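Local coordinates for iron Transport-associated domain protein (PDB 4H8Q) that binds heme through a NEAT domain of the secreted anthrax hemophore IsdX2 and probably extracts it from methemoglobin during iron scavenging, at residues E60-F73 with L101-N113. The protein carries 1 engineered substitution. Sequence-based numbering, arbitrary orientation.
Sequences EWITKFQTEKNGGF and LNAKVKVDIDSMN. With HEM (protoporphyrin IX containing Fe), chain B.
One face of the W61 indole is covered by I109, whose CG1 stands 3.7 Å from the centroid of the five-membered ring while its CD1 lies over the centre of the ring system. A branched aliphatic chain suits this place because CG1, CG2 and CD1 spread across the indole. M112 SD lies obliquely, 5.5 Å from the centroid of the W61 six-membered ring, a Met-aromatic contact, and its CE packs near CZ2. At the other end the F73 ring is sandwiched: K104 CE sits 3.5 Å above one face, over its centre, and E68 CB lies off-centre on the opposite face; A103 N is at the edge, near the ring plane. K104 bends at its last torsion (chi4 -65°), and its ammonium, 4.9 Å from the F73 centroid, adds a cation-pi contact while salt-bridged to D119.

E68 and N102 run side by side; N102 ND2 gives a nearly straight bond to E68 OE1 (2.8 Å, 164°), close to its own amide plane. D108 OD1 accepts twice, from the T63 hydroxyl (OG1, 2.7 Å) and, on its syn lone pair, from K106 NZ in a salt bridge. With H115 on OD2, this probably favours a charged carboxylate.

Strands 62-69 and 101-109 pair antiparallel, interrupted by a classic beta bulge where T63 and K64 both face K106. I62, F65, V105 and V107 turn to the apolar face, while K64, K104, K106 and Q66 occupy the polar one. V107 CG2 meets heme CAC at 3.6 Å; V105 and V107 join W61 and I109 in lining the heme pocket, at one end of the immunoglobulin-like beta-sandwich fold of NEAT domains.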
ATOM      1  N   GLU A  60       9.660  10.710  -0.533  1.00 21.68           N
ATOM      2  CA  GLU A  60       9.527  12.158  -0.551  1.00 22.85           C
ATOM      3  C   GLU A  60       8.442  12.637  -1.524  1.00 21.84           C
ATOM      4  O   GLU A  60       7.819  13.671  -1.302  1.00 24.60           O
ATOM      5  CB  GLU A  60      10.877  12.767  -0.928  1.00 29.22           C
ATOM      6  CG  GLU A  60      10.884  14.253  -1.157  1.00 36.31           C
ATOM      7  CD  GLU A  60      12.255  14.737  -1.608  1.00 50.65           C
ATOM      8  OE1 GLU A  60      12.326  15.564  -2.544  1.00 57.10           O
ATOM      9  OE2 GLU A  60      13.263  14.275  -1.026  1.00 48.00           O
ATOM     10  N   TRP A  61       8.221  11.878  -2.591  1.00 19.32           N
ATOM     11  CA  TRP A  61       7.216  12.244  -3.598  1.00 18.66           C
ATOM     12  C   TRP A  61       5.794  11.869  -3.193  1.00 19.92           C
ATOM     13  O   TRP A  61       4.821  12.444  -3.682  1.00 19.27           O
ATOM     14  CB  TRP A  61       7.518  11.527  -4.911  1.00 19.91           C
ATOM     15  CG  TRP A  61       8.701  12.027  -5.637  1.00 21.62           C
ATOM     16  CD1 TRP A  61       9.446  13.141  -5.355  1.00 24.11           C
ATOM     17  CD2 TRP A  61       9.293  11.424  -6.786  1.00 21.22           C
ATOM     18  NE1 TRP A  61      10.466  13.265  -6.271  1.00 23.57           N
ATOM     19  CE2 TRP A  61      10.396  12.225  -7.154  1.00 23.94           C
ATOM     20  CE3 TRP A  61       8.999  10.285  -7.538  1.00 20.74           C
ATOM     21  CZ2 TRP A  61      11.202  11.917  -8.250  1.00 24.67           C
ATOM     22  CZ3 TRP A  61       9.802   9.980  -8.623  1.00 25.32           C
ATOM     23  CH2 TRP A  61      10.891  10.797  -8.972  1.00 25.88           C
ATOM     24  N   ILE A  62       5.664  10.881  -2.321  1.00 18.89           N
ATOM     25  CA  ILE A  62       4.335  10.393  -1.972  1.00 18.70           C
ATOM     26  C   ILE A  62       3.879  11.110  -0.717  1.00 22.45           C
ATOM     27  O   ILE A  62       4.328  10.803   0.378  1.00 21.12           O
ATOM     28  CB  ILE A  62       4.330   8.859  -1.795  1.00 17.66           C
ATOM     29  CG1 ILE A  62       4.881   8.185  -3.056  1.00 20.78           C
ATOM     30  CG2 ILE A  62       2.923   8.373  -1.485  1.00 18.38           C
ATOM     31  CD1 ILE A  62       5.114   6.686  -2.919  1.00 21.26           C
ATOM     32  N   THR A  63       3.008  12.098  -0.879  1.00 16.67           N
ATOM     33  CA  THR A  63       2.664  12.963   0.247  1.00 18.19           C
ATOM     34  C   THR A  63       1.491  12.471   1.087  1.00 21.77           C
ATOM     35  O   THR A  63       1.373  12.826   2.263  1.00 23.71           O
ATOM     36  CB  THR A  63       2.463  14.422  -0.188  1.00 27.01           C
ATOM     37  OG1 THR A  63       1.446  14.479  -1.185  1.00 26.94           O
ATOM     38  CG2 THR A  63       3.754  14.979  -0.766  1.00 27.88           C
ATOM     39  N   LYS A  64       0.624  11.660   0.492  1.00 19.36           N
ATOM     40  CA  LYS A  64      -0.483  11.057   1.223  1.00 19.73           C
ATOM     41  C   LYS A  64      -0.710   9.642   0.736  1.00 21.95           C
ATOM     42  O   LYS A  64      -0.555   9.350  -0.455  1.00 19.33           O
ATOM     43  CB  LYS A  64      -1.783  11.840   1.023  1.00 21.38           C
ATOM     44  CG  LYS A  64      -1.826  13.207   1.676  1.00 24.28           C
ATOM     45  CD  LYS A  64      -3.226  13.803   1.556  1.00 30.36           C
ATOM     46  CE  LYS A  64      -3.395  15.002   2.480  1.00 39.52           C
ATOM     47  NZ  LYS A  64      -4.717  15.676   2.296  1.00 38.34           N
ATOM     48  N   PHE A  65      -1.081   8.759   1.657  1.00 17.14           N
ATOM     49  CA  PHE A  65      -1.470   7.409   1.281  1.00 18.04           C
ATOM     50  C   PHE A  65      -2.581   6.924   2.201  1.00 20.46           C
ATOM     51  O   PHE A  65      -2.410   6.890   3.422  1.00 19.52           O
ATOM     52  CB  PHE A  65      -0.282   6.438   1.332  1.00 18.03           C
ATOM     53  CG  PHE A  65      -0.659   5.032   0.983  1.00 20.83           C
ATOM     54  CD1 PHE A  65      -1.010   4.704  -0.322  1.00 25.79           C
ATOM     55  CD2 PHE A  65      -0.726   4.053   1.955  1.00 19.95           C
ATOM     56  CE1 PHE A  65      -1.382   3.415  -0.655  1.00 25.92           C
ATOM     57  CE2 PHE A  65      -1.100   2.752   1.632  1.00 20.83           C
ATOM     58  CZ  PHE A  65      -1.419   2.430   0.327  1.00 27.38           C
ATOM     59  N   GLN A  66      -3.720   6.557   1.617  1.00 16.67           N
ATOM     60  CA  GLN A  66      -4.883   6.179   2.420  1.00 16.66           C
ATOM     61  C   GLN A  66      -5.471   4.861   1.939  1.00 19.19           C
ATOM     62  O   GLN A  66      -5.380   4.514   0.758  1.00 19.23           O
ATOM     63  CB  GLN A  66      -5.950   7.273   2.342  1.00 17.82           C
ATOM     64  CG  GLN A  66      -5.445   8.629   2.759  1.00 20.06           C
ATOM     65  CD  GLN A  66      -6.502   9.703   2.641  1.00 28.49           C
ATOM     66  OE1 GLN A  66      -7.490   9.548   1.922  1.00 23.14           O
ATOM     67  NE2 GLN A  66      -6.292  10.810   3.341  1.00 28.57           N
ATOM     68  N   THR A  67      -6.078   4.112   2.852  1.00 17.07           N
ATOM     69  CA  THR A  67      -6.787   2.912   2.450  1.00 17.70           C
ATOM     70  C   THR A  67      -8.200   2.946   3.014  1.00 21.21           C
ATOM     71  O   THR A  67      -8.472   3.664   3.978  1.00 21.44           O
ATOM     72  CB  THR A  67      -6.066   1.628   2.903  1.00 20.90           C
ATOM     73  OG1 THR A  67      -6.007   1.581   4.335  1.00 22.42           O
ATOM     74  CG2 THR A  67      -4.656   1.585   2.347  1.00 18.21           C
ATOM     75  N   GLU A  68      -9.096   2.189   2.396  1.00 21.53           N
ATOM     76  CA  GLU A  68     -10.494   2.194   2.820  1.00 24.19           C
ATOM     77  C   GLU A  68     -10.637   1.447   4.132  1.00 28.88           C
ATOM     78  O   GLU A  68     -10.161   0.319   4.270  1.00 31.11           O
ATOM     79  CB  GLU A  68     -11.400   1.569   1.754  1.00 26.53           C
ATOM     80  CG  GLU A  68     -12.888   1.605   2.127  1.00 37.36           C
ATOM     81  CD  GLU A  68     -13.814   1.512   0.922  1.00 43.32           C
ATOM     82  OE1 GLU A  68     -13.383   1.011  -0.136  1.00 39.22           O
ATOM     83  OE2 GLU A  68     -14.979   1.945   1.037  1.00 49.69           O
ATOM     84  N   LYS A  69     -11.292   2.091   5.089  1.00 32.20           N
ATOM     85  CA  LYS A  69     -11.506   1.520   6.410  1.00 42.10           C
ATOM     86  C   LYS A  69     -12.868   1.972   6.918  1.00 45.77           C
ATOM     87  O   LYS A  69     -13.117   3.173   7.050  1.00 42.38           O
ATOM     88  CB  LYS A  69     -10.409   1.991   7.367  1.00 45.15           C
ATOM     89  CG  LYS A  69     -10.605   1.562   8.818  1.00 53.15           C
ATOM     90  CD  LYS A  69      -9.642   2.299   9.740  1.00 49.12           C
ATOM     91  CE  LYS A  69      -9.832   1.893  11.195  1.00 55.94           C
ATOM     92  NZ  LYS A  69      -9.541   0.447  11.421  1.00 61.43           N
ATOM     93  N   ASN A  70     -13.747   1.012   7.186  1.00 50.04           N
ATOM     94  CA  ASN A  70     -15.072   1.315   7.718  1.00 52.17           C
ATOM     95  C   ASN A  70     -15.822   2.336   6.868  1.00 49.38           C
ATOM     96  O   ASN A  70     -16.258   3.374   7.371  1.00 52.48           O
ATOM     97  CB  ASN A  70     -14.969   1.813   9.164  1.00 55.27           C
ATOM     98  CG  ASN A  70     -14.375   0.774  10.101  1.00 58.77           C
ATOM     99  OD1 ASN A  70     -14.629  -0.425   9.963  1.00 60.70           O
ATOM    100  ND2 ASN A  70     -13.576   1.231  11.061  1.00 56.01           N
ATOM    101  N   GLY A  71     -15.953   2.042   5.578  1.00 51.82           N
ATOM    102  CA  GLY A  71     -16.695   2.895   4.666  1.00 49.97           C
ATOM    103  C   GLY A  71     -16.100   4.275   4.440  1.00 51.71           C
ATOM    104  O   GLY A  71     -16.731   5.135   3.824  1.00 54.24           O
ATOM    105  N   GLY A  72     -14.889   4.496   4.943  1.00 40.72           N
ATOM    106  CA  GLY A  72     -14.199   5.756   4.740  1.00 35.44           C
ATOM    107  C   GLY A  72     -12.739   5.518   4.395  1.00 30.78           C
ATOM    108  O   GLY A  72     -12.278   4.380   4.387  1.00 36.86           O
ATOM    109  N   PHE A  73     -12.008   6.587   4.105  1.00 28.59           N
ATOM    110  CA  PHE A  73     -10.572   6.459   3.860  1.00 25.02           C
ATOM    111  C   PHE A  73      -9.751   7.043   4.996  1.00 25.56           C
ATOM    112  O   PHE A  73     -10.044   8.131   5.503  1.00 29.84           O
ATOM    113  CB  PHE A  73     -10.178   7.075   2.511  1.00 24.23           C
ATOM    114  CG  PHE A  73     -10.639   6.260   1.340  1.00 22.66           C
ATOM    115  CD1 PHE A  73      -9.793   5.335   0.744  1.00 23.13           C
ATOM    116  CD2 PHE A  73     -11.930   6.381   0.867  1.00 26.00           C
ATOM    117  CE1 PHE A  73     -10.227   4.554  -0.317  1.00 23.95           C
ATOM    118  CE2 PHE A  73     -12.373   5.608  -0.198  1.00 25.01           C
ATOM    119  CZ  PHE A  73     -11.519   4.699  -0.792  1.00 26.08           C
ATOM    120  N   LEU A 101      -8.529  -3.993  -2.392  1.00 18.83           N
ATOM    121  CA  LEU A 101      -8.598  -2.980  -1.350  1.00 20.16           C
ATOM    122  C   LEU A 101      -8.456  -1.622  -2.010  1.00 20.94           C
ATOM    123  O   LEU A 101      -7.495  -1.389  -2.741  1.00 21.88           O
ATOM    124  CB  LEU A 101      -7.471  -3.196  -0.339  1.00 19.64           C
ATOM    125  CG  LEU A 101      -7.336  -2.146   0.767  1.00 22.86           C
ATOM    126  CD1 LEU A 101      -8.592  -2.082   1.657  1.00 25.84           C
ATOM    127  CD2 LEU A 101      -6.099  -2.429   1.600  1.00 26.24           C
ATOM    128  N   ASN A 102      -9.424  -0.739  -1.791  1.00 18.97           N
ATOM    129  CA  ASN A 102      -9.345   0.605  -2.347  1.00 18.22           C
ATOM    130  C   ASN A 102      -8.353   1.461  -1.582  1.00 19.77           C
ATOM    131  O   ASN A 102      -8.296   1.417  -0.353  1.00 20.42           O
ATOM    132  CB  ASN A 102     -10.708   1.285  -2.330  1.00 21.95           C
ATOM    133  CG  ASN A 102     -11.693   0.630  -3.270  1.00 25.71           C
ATOM    134  OD1 ASN A 102     -11.340   0.237  -4.386  1.00 24.27           O
ATOM    135  ND2 ASN A 102     -12.941   0.509  -2.825  1.00 27.26           N
ATOM    136  N   ALA A 103      -7.576   2.252  -2.316  1.00 18.15           N
ATOM    137  CA  ALA A 103      -6.622   3.157  -1.693  1.00 16.78           C
ATOM    138  C   ALA A 103      -6.567   4.459  -2.474  1.00 19.16           C
ATOM    139  O   ALA A 103      -7.084   4.552  -3.591  1.00 19.50           O
ATOM    140  CB  ALA A 103      -5.241   2.515  -1.626  1.00 18.30           C
ATOM    141  N   LYS A 104      -5.959   5.467  -1.868  1.00 16.87           N
ATOM    142  CA  LYS A 104      -5.801   6.770  -2.493  1.00 17.52           C
ATOM    143  C   LYS A 104      -4.369   7.197  -2.271  1.00 19.51           C
ATOM    144  O   LYS A 104      -3.764   6.881  -1.239  1.00 19.40           O
ATOM    145  CB  LYS A 104      -6.721   7.795  -1.836  1.00 19.62           C
ATOM    146  CG  LYS A 104      -8.198   7.597  -2.159  1.00 20.85           C
ATOM    147  CD  LYS A 104      -9.067   8.504  -1.307  1.00 20.28           C
ATOM    148  CE  LYS A 104     -10.525   8.427  -1.739  1.00 25.90           C
ATOM    149  NZ  LYS A 104     -10.699   8.950  -3.131  1.00 28.59           N
ATOM    150  N   VAL A 105      -3.820   7.913  -3.240  1.00 16.92           N
ATOM    151  CA  VAL A 105      -2.444   8.382  -3.139  1.00 16.71           C
ATOM    152  C   VAL A 105      -2.362   9.825  -3.631  1.00 19.71           C
ATOM    153  O   VAL A 105      -3.053  10.206  -4.579  1.00 18.72           O
ATOM    154  CB  VAL A 105      -1.470   7.453  -3.918  1.00 17.50           C
ATOM    155  CG1 VAL A 105      -1.739   7.493  -5.442  1.00 17.26           C
ATOM    156  CG2 VAL A 105      -0.022   7.796  -3.595  1.00 21.73           C
ATOM    157  N   LYS A 106      -1.548  10.638  -2.958  1.00 18.04           N
ATOM    158  CA  LYS A 106      -1.239  11.980  -3.430  1.00 17.76           C
ATOM    159  C   LYS A 106       0.250  12.060  -3.719  1.00 19.69           C
ATOM    160  O   LYS A 106       1.068  11.645  -2.905  1.00 17.45           O
ATOM    161  CB  LYS A 106      -1.646  13.043  -2.412  1.00 17.25           C
ATOM    162  CG  LYS A 106      -1.435  14.472  -2.890  1.00 19.88           C
ATOM    163  CD  LYS A 106      -2.054  15.453  -1.906  1.00 24.41           C
ATOM    164  CE  LYS A 106      -2.031  16.885  -2.430  1.00 26.61           C
ATOM    165  NZ  LYS A 106      -0.689  17.495  -2.258  1.00 32.87           N
ATOM    166  N   VAL A 107       0.597  12.584  -4.888  1.00 18.20           N
ATOM    167  CA  VAL A 107       1.987  12.648  -5.323  1.00 16.92           C
ATOM    168  C   VAL A 107       2.365  14.097  -5.612  1.00 17.82           C
ATOM    169  O   VAL A 107       1.601  14.835  -6.243  1.00 18.28           O
ATOM    170  CB  VAL A 107       2.203  11.820  -6.601  1.00 16.67           C
ATOM    171  CG1 VAL A 107       3.684  11.771  -6.970  1.00 19.18           C
ATOM    172  CG2 VAL A 107       1.639  10.409  -6.438  1.00 20.86           C
ATOM    173  N   ASP A 108       3.531  14.510  -5.123  1.00 19.77           N
ATOM    174  CA  ASP A 108       4.034  15.859  -5.380  1.00 19.19           C
ATOM    175  C   ASP A 108       5.501  15.829  -5.742  1.00 21.29           C
ATOM    176  O   ASP A 108       6.343  15.439  -4.927  1.00 23.59           O
ATOM    177  CB  ASP A 108       3.822  16.780  -4.180  1.00 22.40           C
ATOM    178  CG  ASP A 108       2.366  17.070  -3.923  1.00 20.97           C
ATOM    179  OD1 ASP A 108       1.804  16.466  -2.981  1.00 22.34           O
ATOM    180  OD2 ASP A 108       1.777  17.897  -4.663  1.00 22.88           O
ATOM    181  N   ILE A 109       5.806  16.242  -6.972  1.00 22.33           N
ATOM    182  CA  ILE A 109       7.184  16.363  -7.409  1.00 22.29           C
ATOM    183  C   ILE A 109       7.378  17.799  -7.868  1.00 25.67           C
ATOM    184  O   ILE A 109       7.066  18.143  -9.007  1.00 25.03           O
ATOM    185  CB  ILE A 109       7.517  15.394  -8.552  1.00 20.28           C
ATOM    186  CG1 ILE A 109       6.996  13.984  -8.235  1.00 19.81           C
ATOM    187  CG2 ILE A 109       9.023  15.389  -8.808  1.00 20.66           C
ATOM    188  CD1 ILE A 109       7.244  12.981  -9.313  1.00 19.41           C
ATOM    189  N   ASP A 110       7.872  18.643  -6.970  1.00 27.47           N
ATOM    190  CA  ASP A 110       7.964  20.076  -7.246  1.00 32.21           C
ATOM    191  C   ASP A 110       8.789  20.380  -8.491  1.00 33.05           C
ATOM    192  O   ASP A 110       8.423  21.234  -9.296  1.00 31.82           O
ATOM    193  CB  ASP A 110       8.539  20.833  -6.041  1.00 36.63           C
ATOM    194  CG  ASP A 110       7.570  20.899  -4.866  1.00 46.15           C
ATOM    195  OD1 ASP A 110       6.359  20.662  -5.067  1.00 41.27           O
ATOM    196  OD2 ASP A 110       8.019  21.201  -3.738  1.00 46.88           O
ATOM    197  N   SER A 111       9.897  19.668  -8.654  1.00 31.43           N
ATOM    198  CA  SER A 111      10.829  19.951  -9.740  1.00 33.89           C
ATOM    199  C   SER A 111      10.333  19.534 -11.129  1.00 34.01           C
ATOM    200  O   SER A 111      10.933  19.903 -12.139  1.00 36.17           O
ATOM    201  CB  SER A 111      12.184  19.299  -9.454  1.00 32.59           C
ATOM    202  OG  SER A 111      12.097  17.893  -9.551  1.00 32.57           O
ATOM    203  N   MET A 112       9.252  18.758 -11.189  1.00 25.38           N
ATOM    204  CA  MET A 112       8.731  18.288 -12.467  1.00 24.82           C
ATOM    205  C   MET A 112       7.293  18.750 -12.675  1.00 24.35           C
ATOM    206  O   MET A 112       6.602  18.271 -13.572  1.00 25.74           O
ATOM    207  CB  MET A 112       8.810  16.764 -12.558  1.00 27.76           C
ATOM    208  CG  MET A 112      10.218  16.192 -12.423  1.00 32.47           C
ATOM    209  SD  MET A 112      10.190  14.394 -12.287  1.00 36.21           S
ATOM    210  CE  MET A 112      11.778  14.112 -11.491  1.00 31.58           C
ATOM    211  N   ASN A 113       6.858  19.675 -11.830  1.00 26.30           N
ATOM    212  CA  ASN A 113       5.472  20.133 -11.836  1.00 29.54           C
ATOM    213  C   ASN A 113       4.489  18.975 -11.975  1.00 27.46           C
ATOM    214  O   ASN A 113       3.637  18.940 -12.877  1.00 26.33           O
ATOM    215  CB  ASN A 113       5.228  21.164 -12.935  1.00 33.05           C
ATOM    216  CG  ASN A 113       3.904  21.872 -12.759  1.00 39.71           C
ATOM    217  OD1 ASN A 113       3.498  22.174 -11.629  1.00 36.24           O
ATOM    218  ND2 ASN A 113       3.206  22.114 -13.864  1.00 41.67           N
TER
HETATM  219  CHA HEM B 201      -0.733   8.379 -13.942  1.00 23.25           C
HETATM  220  CHB HEM B 201       3.661  10.022 -15.186  1.00 22.75           C
HETATM  221  CHC HEM B 201       5.242   9.417 -10.622  1.00 22.11           C
HETATM  222  CHD HEM B 201       1.050   7.222  -9.507  1.00 20.78           C
HETATM  223  C1A HEM B 201       0.316   8.883 -14.662  1.00 21.03           C
HETATM  224  C2A HEM B 201       0.285   9.252 -16.066  1.00 20.33           C
HETATM  225  C3A HEM B 201       1.503   9.695 -16.394  1.00 20.30           C
HETATM  226  C4A HEM B 201       2.343   9.641 -15.220  1.00 22.42           C
HETATM  227  CMA HEM B 201       1.964  10.199 -17.778  1.00 21.90           C
HETATM  228  CAA HEM B 201      -0.943   9.120 -17.004  1.00 22.49           C
HETATM  229  CBA HEM B 201      -1.228   7.640 -17.262  1.00 31.07           C
HETATM  230  CGA HEM B 201      -0.051   6.928 -17.894  1.00 35.96           C
HETATM  231  O1A HEM B 201       0.550   7.478 -18.852  1.00 39.74           O
HETATM  232  O2A HEM B 201       0.292   5.793 -17.470  1.00 36.76           O
HETATM  233  C1B HEM B 201       4.465   9.975 -14.069  1.00 21.91           C
HETATM  234  C2B HEM B 201       5.867  10.318 -14.044  1.00 21.13           C
HETATM  235  C3B HEM B 201       6.311  10.154 -12.800  1.00 20.98           C
HETATM  236  C4B HEM B 201       5.204   9.704 -11.974  1.00 21.95           C
HETATM  237  CMB HEM B 201       6.704  10.769 -15.264  1.00 20.16           C
HETATM  238  CAB HEM B 201       7.765  10.417 -12.349  1.00 24.12           C
HETATM  239  CBB HEM B 201       8.147  10.101 -11.116  1.00 34.63           C
HETATM  240  C1C HEM B 201       4.257   8.742  -9.927  1.00 21.06           C
HETATM  241  C2C HEM B 201       4.348   8.275  -8.555  1.00 19.01           C
HETATM  242  C3C HEM B 201       3.195   7.673  -8.241  1.00 18.40           C
HETATM  243  C4C HEM B 201       2.323   7.732  -9.406  1.00 19.28           C
HETATM  244  CMC HEM B 201       5.573   8.470  -7.627  1.00 22.61           C
HETATM  245  CAC HEM B 201       2.844   7.027  -6.884  1.00 21.28           C
HETATM  246  CBC HEM B 201       1.599   6.606  -6.666  1.00 31.07           C
HETATM  247  C1D HEM B 201       0.214   7.356 -10.590  1.00 18.92           C
HETATM  248  C2D HEM B 201      -1.142   6.874 -10.605  1.00 19.12           C
HETATM  249  C3D HEM B 201      -1.697   7.225 -11.970  1.00 19.93           C
HETATM  250  C4D HEM B 201      -0.623   7.896 -12.661  1.00 19.35           C
HETATM  251  CMD HEM B 201      -1.879   6.143  -9.474  1.00 16.31           C
HETATM  252  CAD HEM B 201      -3.114   6.934 -12.496  1.00 18.56           C
HETATM  253  CBD HEM B 201      -3.070   5.785 -13.492  1.00 20.52           C
HETATM  254  CGD HEM B 201      -2.506   4.536 -12.876  1.00 22.70           C
HETATM  255  O1D HEM B 201      -2.977   4.097 -11.784  1.00 18.31           O
HETATM  256  O2D HEM B 201      -1.581   3.958 -13.504  1.00 19.99           O
HETATM  257  NA  HEM B 201       1.581   9.134 -14.180  1.00 17.31           N
HETATM  258  NB  HEM B 201       4.090   9.603 -12.788  1.00 18.61           N
HETATM  259  NC  HEM B 201       3.013   8.379 -10.409  1.00 17.08           N
HETATM  260  ND  HEM B 201       0.491   7.957 -11.820  1.00 18.38           N
HETATM  261 FE   HEM B 201       2.213   8.977 -12.237  1.00 20.52          FE
HETATM  262  O   HOH W   1       6.976  16.037  -2.338  1.00 36.79           O
HETATM  263  O   HOH W   2     -11.781  -1.454  -0.185  1.00 26.65           O